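Local coordinates for Lin1840 protein (Listeria innocua serovar 6a, PDB 4ZOC), which probably hydrolyses terminal, non-reducing beta-D-glucosyl residues, releasing beta-D-glucose, in the metabolism of beta-1,2-glucans, at residues A[220-234]-A[255-267]. The protein carries 2 engineered substitutions. Sequence-based numbering, arbitrary orientation.
Sequences LPAYNAAIQAGAKLV and DVLRGEMEFDGVL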
loop_
_atom_site.group_PDB
_atom_site.type_symbol
_atom_site.label_atom_id
_atom_site.label_comp_id
_atom_site.label_asym_id
_atom_site.label_seq_id
_atom_site.Cartn_x
_atom_site.Cartn_y
_atom_site.Cartn_z
ATOM N N LEU A 220 -7.574 3.736 14.920
ATOM C CA LEU A 220 -8.682 3.768 15.883
ATOM C C LEU A 220 -8.897 5.079 16.677
ATOM O O LEU A 220 -10.021 5.317 17.129
ATOM C CB LEU A 220 -8.565 2.602 16.861
ATOM C CG LEU A 220 -8.635 1.183 16.307
ATOM C CD1 LEU A 220 -8.493 0.163 17.452
ATOM C CD2 LEU A 220 -9.972 1.036 15.683
ATOM N N PRO A 221 -7.861 5.931 16.833
ATOM C CA PRO A 221 -8.050 7.009 17.783
ATOM C C PRO A 221 -9.239 7.958 17.483
ATOM O O PRO A 221 -9.923 8.396 18.423
ATOM C CB PRO A 221 -6.764 7.773 17.661
ATOM C CG PRO A 221 -5.728 6.632 17.609
ATOM C CD PRO A 221 -6.399 5.731 16.545
ATOM N N ALA A 222 -9.482 8.317 16.234
ATOM C CA ALA A 222 -10.541 9.266 15.969
ATOM C C ALA A 222 -11.890 8.651 16.312
ATOM O O ALA A 222 -12.735 9.341 16.932
ATOM C CB ALA A 222 -10.480 9.853 14.554
ATOM N N TYR A 223 -12.123 7.385 15.983
ATOM C CA TYR A 223 -13.409 6.728 16.381
ATOM C C TYR A 223 -13.588 6.837 17.908
ATOM O O TYR A 223 -14.682 7.152 18.431
ATOM C CB TYR A 223 -13.525 5.256 15.973
ATOM C CG TYR A 223 -13.229 4.911 14.547
ATOM C CD1 TYR A 223 -13.924 5.493 13.465
ATOM C CD2 TYR A 223 -12.226 4.040 14.257
ATOM C CE1 TYR A 223 -13.644 5.146 12.120
ATOM C CE2 TYR A 223 -11.927 3.747 12.944
ATOM C CZ TYR A 223 -12.642 4.300 11.886
ATOM O OH TYR A 223 -12.179 4.032 10.595
ATOM N N ASN A 224 -12.517 6.475 18.590
ATOM C CA ASN A 224 -12.551 6.420 20.027
ATOM C C ASN A 224 -12.880 7.791 20.603
ATOM O O ASN A 224 -13.644 7.909 21.565
ATOM C CB ASN A 224 -11.231 5.864 20.604
ATOM C CG ASN A 224 -11.268 5.842 22.104
ATOM O OD1 ASN A 224 -12.068 5.149 22.679
ATOM N ND2 ASN A 224 -10.541 6.735 22.729
ATOM N N ALA A 225 -12.292 8.842 20.047
ATOM C CA ALA A 225 -12.485 10.193 20.573
ATOM C C ALA A 225 -13.934 10.594 20.423
ATOM O O ALA A 225 -14.536 11.122 21.348
ATOM C CB ALA A 225 -11.604 11.206 19.914
ATOM N N ALA A 226 -14.526 10.256 19.282
ATOM C CA ALA A 226 -15.945 10.556 19.086
ATOM C C ALA A 226 -16.908 9.771 19.969
ATOM O O ALA A 226 -17.944 10.249 20.423
ATOM C CB ALA A 226 -16.250 10.358 17.594
ATOM N N ILE A 227 -16.558 8.528 20.202
ATOM C CA ILE A 227 -17.302 7.633 21.070
ATOM C C ILE A 227 -17.232 8.177 22.495
ATOM O O ILE A 227 -18.279 8.317 23.188
ATOM C CB ILE A 227 -16.777 6.215 20.930
ATOM C CG1 ILE A 227 -17.182 5.593 19.589
ATOM C CG2 ILE A 227 -17.262 5.296 22.086
ATOM C CD1 ILE A 227 -16.313 4.387 19.284
ATOM N N GLN A 228 -16.032 8.532 22.940
ATOM C CA GLN A 228 -15.886 9.078 24.312
ATOM C C GLN A 228 -16.578 10.425 24.498
ATOM O O GLN A 228 -17.067 10.764 25.597
ATOM C CB GLN A 228 -14.410 9.138 24.765
ATOM C CG GLN A 228 -13.659 7.820 24.777
ATOM C CD GLN A 228 -14.520 6.596 25.168
ATOM O OE1 GLN A 228 -15.353 6.663 26.097
ATOM N NE2 GLN A 228 -14.389 5.515 24.418
ATOM N N ALA A 229 -16.714 11.167 23.439
ATOM C CA ALA A 229 -17.427 12.421 23.460
ATOM C C ALA A 229 -18.956 12.222 23.428
ATOM O O ALA A 229 -19.664 13.201 23.462
ATOM C CB ALA A 229 -17.009 13.277 22.278
ATOM N N GLY A 230 -19.419 10.975 23.305
ATOM C CA GLY A 230 -20.837 10.657 23.427
ATOM C C GLY A 230 -21.578 10.328 22.179
ATOM O O GLY A 230 -22.825 10.334 22.201
ATOM N N ALA A 231 -20.858 10.065 21.068
ATOM C CA ALA A 231 -21.590 9.674 19.822
ATOM C C ALA A 231 -22.566 8.545 20.099
ATOM O O ALA A 231 -22.193 7.507 20.698
ATOM C CB ALA A 231 -20.632 9.252 18.714
ATOM N N LYS A 232 -23.817 8.698 19.675
ATOM C CA LYS A 232 -24.812 7.683 20.010
ATOM C C LYS A 232 -24.722 6.367 19.324
ATOM O O LYS A 232 -25.045 5.348 19.947
ATOM C CB LYS A 232 -26.213 8.258 19.921
ATOM C CG LYS A 232 -26.491 9.267 21.067
ATOM C CD LYS A 232 -26.888 8.505 22.296
ATOM C CE LYS A 232 -27.139 9.303 23.533
ATOM N NZ LYS A 232 -27.347 8.292 24.633
ATOM N N LEU A 233 -24.353 6.334 18.029
ATOM C CA LEU A 233 -24.303 5.095 17.271
ATOM C C LEU A 233 -22.911 4.909 16.628
ATOM O O LEU A 233 -22.173 5.878 16.492
ATOM C CB LEU A 233 -25.323 5.079 16.130
ATOM C CG LEU A 233 -26.826 5.070 16.490
ATOM C CD1 LEU A 233 -27.341 6.459 16.782
ATOM C CD2 LEU A 233 -27.610 4.416 15.340
ATOM N N VAL A 234 -22.593 3.693 16.255
ATOM C CA VAL A 234 -21.449 3.372 15.428
ATOM C C VAL A 234 -21.929 2.543 14.258
ATOM O O VAL A 234 -22.830 1.716 14.409
ATOM C CB VAL A 234 -20.385 2.631 16.241
ATOM C CG1 VAL A 234 -19.196 2.183 15.371
ATOM C CG2 VAL A 234 -19.886 3.534 17.327
ATOM N N ASP A 255 -14.816 -7.109 21.675
ATOM C CA ASP A 255 -13.668 -6.802 22.556
ATOM C C ASP A 255 -13.230 -5.348 22.526
ATOM O O ASP A 255 -13.054 -4.728 23.555
ATOM C CB ASP A 255 -12.492 -7.737 22.230
ATOM C CG ASP A 255 -12.792 -9.196 22.397
ATOM O OD1 ASP A 255 -13.831 -9.611 22.772
ATOM O OD2 ASP A 255 -11.895 -9.992 22.246
ATOM N N VAL A 256 -13.035 -4.788 21.314
ATOM C CA VAL A 256 -12.510 -3.420 21.163
ATOM C C VAL A 256 -13.611 -2.370 21.348
ATOM O O VAL A 256 -13.507 -1.493 22.215
ATOM C CB VAL A 256 -11.744 -3.246 19.845
ATOM C CG1 VAL A 256 -11.213 -1.817 19.707
ATOM C CG2 VAL A 256 -10.582 -4.287 19.747
ATOM N N LEU A 257 -14.667 -2.421 20.502
ATOM C CA LEU A 257 -15.682 -1.348 20.558
ATOM C C LEU A 257 -16.509 -1.383 21.812
ATOM O O LEU A 257 -16.559 -0.427 22.560
ATOM C CB LEU A 257 -16.597 -1.513 19.352
ATOM C CG LEU A 257 -17.803 -0.571 19.249
ATOM C CD1 LEU A 257 -17.276 0.828 19.087
ATOM C CD2 LEU A 257 -18.697 -0.975 18.073
ATOM N N ARG A 258 -17.087 -2.514 22.134
ATOM C CA ARG A 258 -17.982 -2.566 23.338
ATOM C C ARG A 258 -17.207 -2.717 24.611
ATOM O O ARG A 258 -17.607 -2.157 25.631
ATOM C CB ARG A 258 -19.105 -3.608 23.229
ATOM C CG ARG A 258 -20.009 -3.267 22.054
ATOM C CD ARG A 258 -21.292 -4.024 22.191
ATOM N NE ARG A 258 -22.132 -3.953 21.008
ATOM C CZ ARG A 258 -22.938 -2.940 20.782
ATOM N NH1 ARG A 258 -23.012 -1.998 21.673
ATOM N NH2 ARG A 258 -23.727 -2.942 19.735
ATOM N N GLY A 259 -16.082 -3.396 24.537
ATOM C CA GLY A 259 -15.252 -3.673 25.730
ATOM C C GLY A 259 -14.351 -2.523 26.054
ATOM O O GLY A 259 -14.628 -1.730 26.976
ATOM N N GLU A 260 -13.280 -2.371 25.273
ATOM C CA GLU A 260 -12.272 -1.365 25.532
ATOM C C GLU A 260 -12.770 0.060 25.376
ATOM O O GLU A 260 -12.496 0.924 26.204
ATOM C CB GLU A 260 -11.027 -1.583 24.672
ATOM C CG GLU A 260 -10.403 -2.989 24.853
ATOM C CD GLU A 260 -9.217 -3.247 23.929
ATOM O OE1 GLU A 260 -8.889 -2.353 23.129
ATOM O OE2 GLU A 260 -8.593 -4.328 24.023
ATOM N N MET A 261 -13.543 0.316 24.338
ATOM C CA MET A 261 -14.078 1.654 24.125
ATOM C C MET A 261 -15.382 1.897 24.899
ATOM O O MET A 261 -15.862 2.991 24.912
ATOM C CB MET A 261 -14.301 1.891 22.641
ATOM C CG MET A 261 -12.981 2.056 21.876
ATOM S SD MET A 261 -13.317 2.373 20.129
ATOM C CE MET A 261 -11.648 2.100 19.527
ATOM N N GLU A 262 -15.946 0.849 25.470
ATOM C CA GLU A 262 -17.150 0.972 26.368
ATOM C C GLU A 262 -18.345 1.515 25.637
ATOM O O GLU A 262 -19.202 2.196 26.231
ATOM C CB GLU A 262 -16.839 1.857 27.596
ATOM C CG GLU A 262 -15.726 1.337 28.451
ATOM C CD GLU A 262 -15.606 2.179 29.703
ATOM O OE1 GLU A 262 -14.849 3.143 29.651
ATOM O OE2 GLU A 262 -16.314 1.968 30.691
ATOM N N PHE A 263 -18.462 1.193 24.348
ATOM C CA PHE A 263 -19.624 1.671 23.583
ATOM C C PHE A 263 -20.827 0.772 23.886
ATOM O O PHE A 263 -20.746 -0.446 23.729
ATOM C CB PHE A 263 -19.280 1.653 22.109
ATOM C CG PHE A 263 -20.435 1.977 21.210
ATOM C CD1 PHE A 263 -20.924 3.304 21.191
ATOM C CD2 PHE A 263 -21.088 0.992 20.448
ATOM C CE1 PHE A 263 -22.031 3.629 20.431
ATOM C CE2 PHE A 263 -22.216 1.340 19.667
ATOM C CZ PHE A 263 -22.670 2.655 19.655
ATOM N N ASP A 264 -21.947 1.394 24.276
ATOM C CA ASP A 264 -23.137 0.646 24.605
ATOM C C ASP A 264 -24.359 1.095 23.803
ATOM O O ASP A 264 -25.473 0.816 24.231
ATOM C CB ASP A 264 -23.490 0.787 26.109
ATOM C CG ASP A 264 -24.516 -0.275 26.583
ATOM O OD1 ASP A 264 -24.457 -1.463 26.188
ATOM O OD2 ASP A 264 -25.397 0.045 27.377
ATOM N N GLY A 265 -24.162 1.650 22.602
ATOM C CA GLY A 265 -25.228 2.048 21.755
ATOM C C GLY A 265 -25.418 1.086 20.579
ATOM O O GLY A 265 -24.878 -0.046 20.517
ATOM N N VAL A 266 -26.306 1.515 19.664
ATOM C CA VAL A 266 -26.680 0.738 18.511
ATOM C C VAL A 266 -25.433 0.648 17.602
ATOM O O VAL A 266 -24.862 1.660 17.255
ATOM C CB VAL A 266 -27.899 1.332 17.799
ATOM C CG1 VAL A 266 -28.146 0.674 16.426
ATOM C CG2 VAL A 266 -29.145 1.213 18.724
ATOM N N LEU A 267 -25.051 -0.584 17.247
ATOM C CA LEU A 267 -24.088 -0.824 16.157
ATOM C C LEU A 267 -24.940 -1.190 14.921
ATOM O O LEU A 267 -25.703 -2.219 14.922
ATOM C CB LEU A 267 -23.072 -1.905 16.577
ATOM C CG LEU A 267 -22.011 -2.289 15.533
ATOM C CD1 LEU A 267 -21.126 -1.082 15.180
ATOM C CD2 LEU A 267 -21.210 -3.452 15.980
HETATM O O HOH W 1 -17.646 5.031 25.896
HETATM O O HOH W 2 -27.594 4.130 20.146
#
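Val234 and Leu267 pair in parallel, their CA atoms 5.0 Å apart, where strand 233-236 meets strand 266-268; Val234 N donates to Val266 O (3.2 Å). One residue earlier, a water bridges Lys232 O and Val266 N, which do not bond directly. Helices 221-228 and 250-260, which precede these strands, pack beside each other on the same side of the sheet. Between helices and strands sits Phe263, which offers two flat faces: Val234 CG2 lies 3.7 Å from the ring centroid, a CH-pi contact, while Gly265 N covers the opposite face. Glycine suits that place, since a CB would run into Lys232 O. With CG anti to the backbone N (chi1 174°), the ring lies against Val234, its edge meeting the carbonyls of Ala231 and Lys232. Ile227 CD1 packs 3.7 Å from both Leu257 CD1 and Met261 SD. Unbranched and extended, Met261 passes obliquely by Asn224 to place CE 4.1 Å from Leu220 CB. The long, bent Gln228 gives one amide hydrogen to Asn224 OD1 and the other, almost straight (172°), to Met261 O. Two successive helix-to-strand passages of the TIM barrel thus join through an apolar interior, while the Gln228 amide and a water engage the carbonyls of Met261 and Lys232.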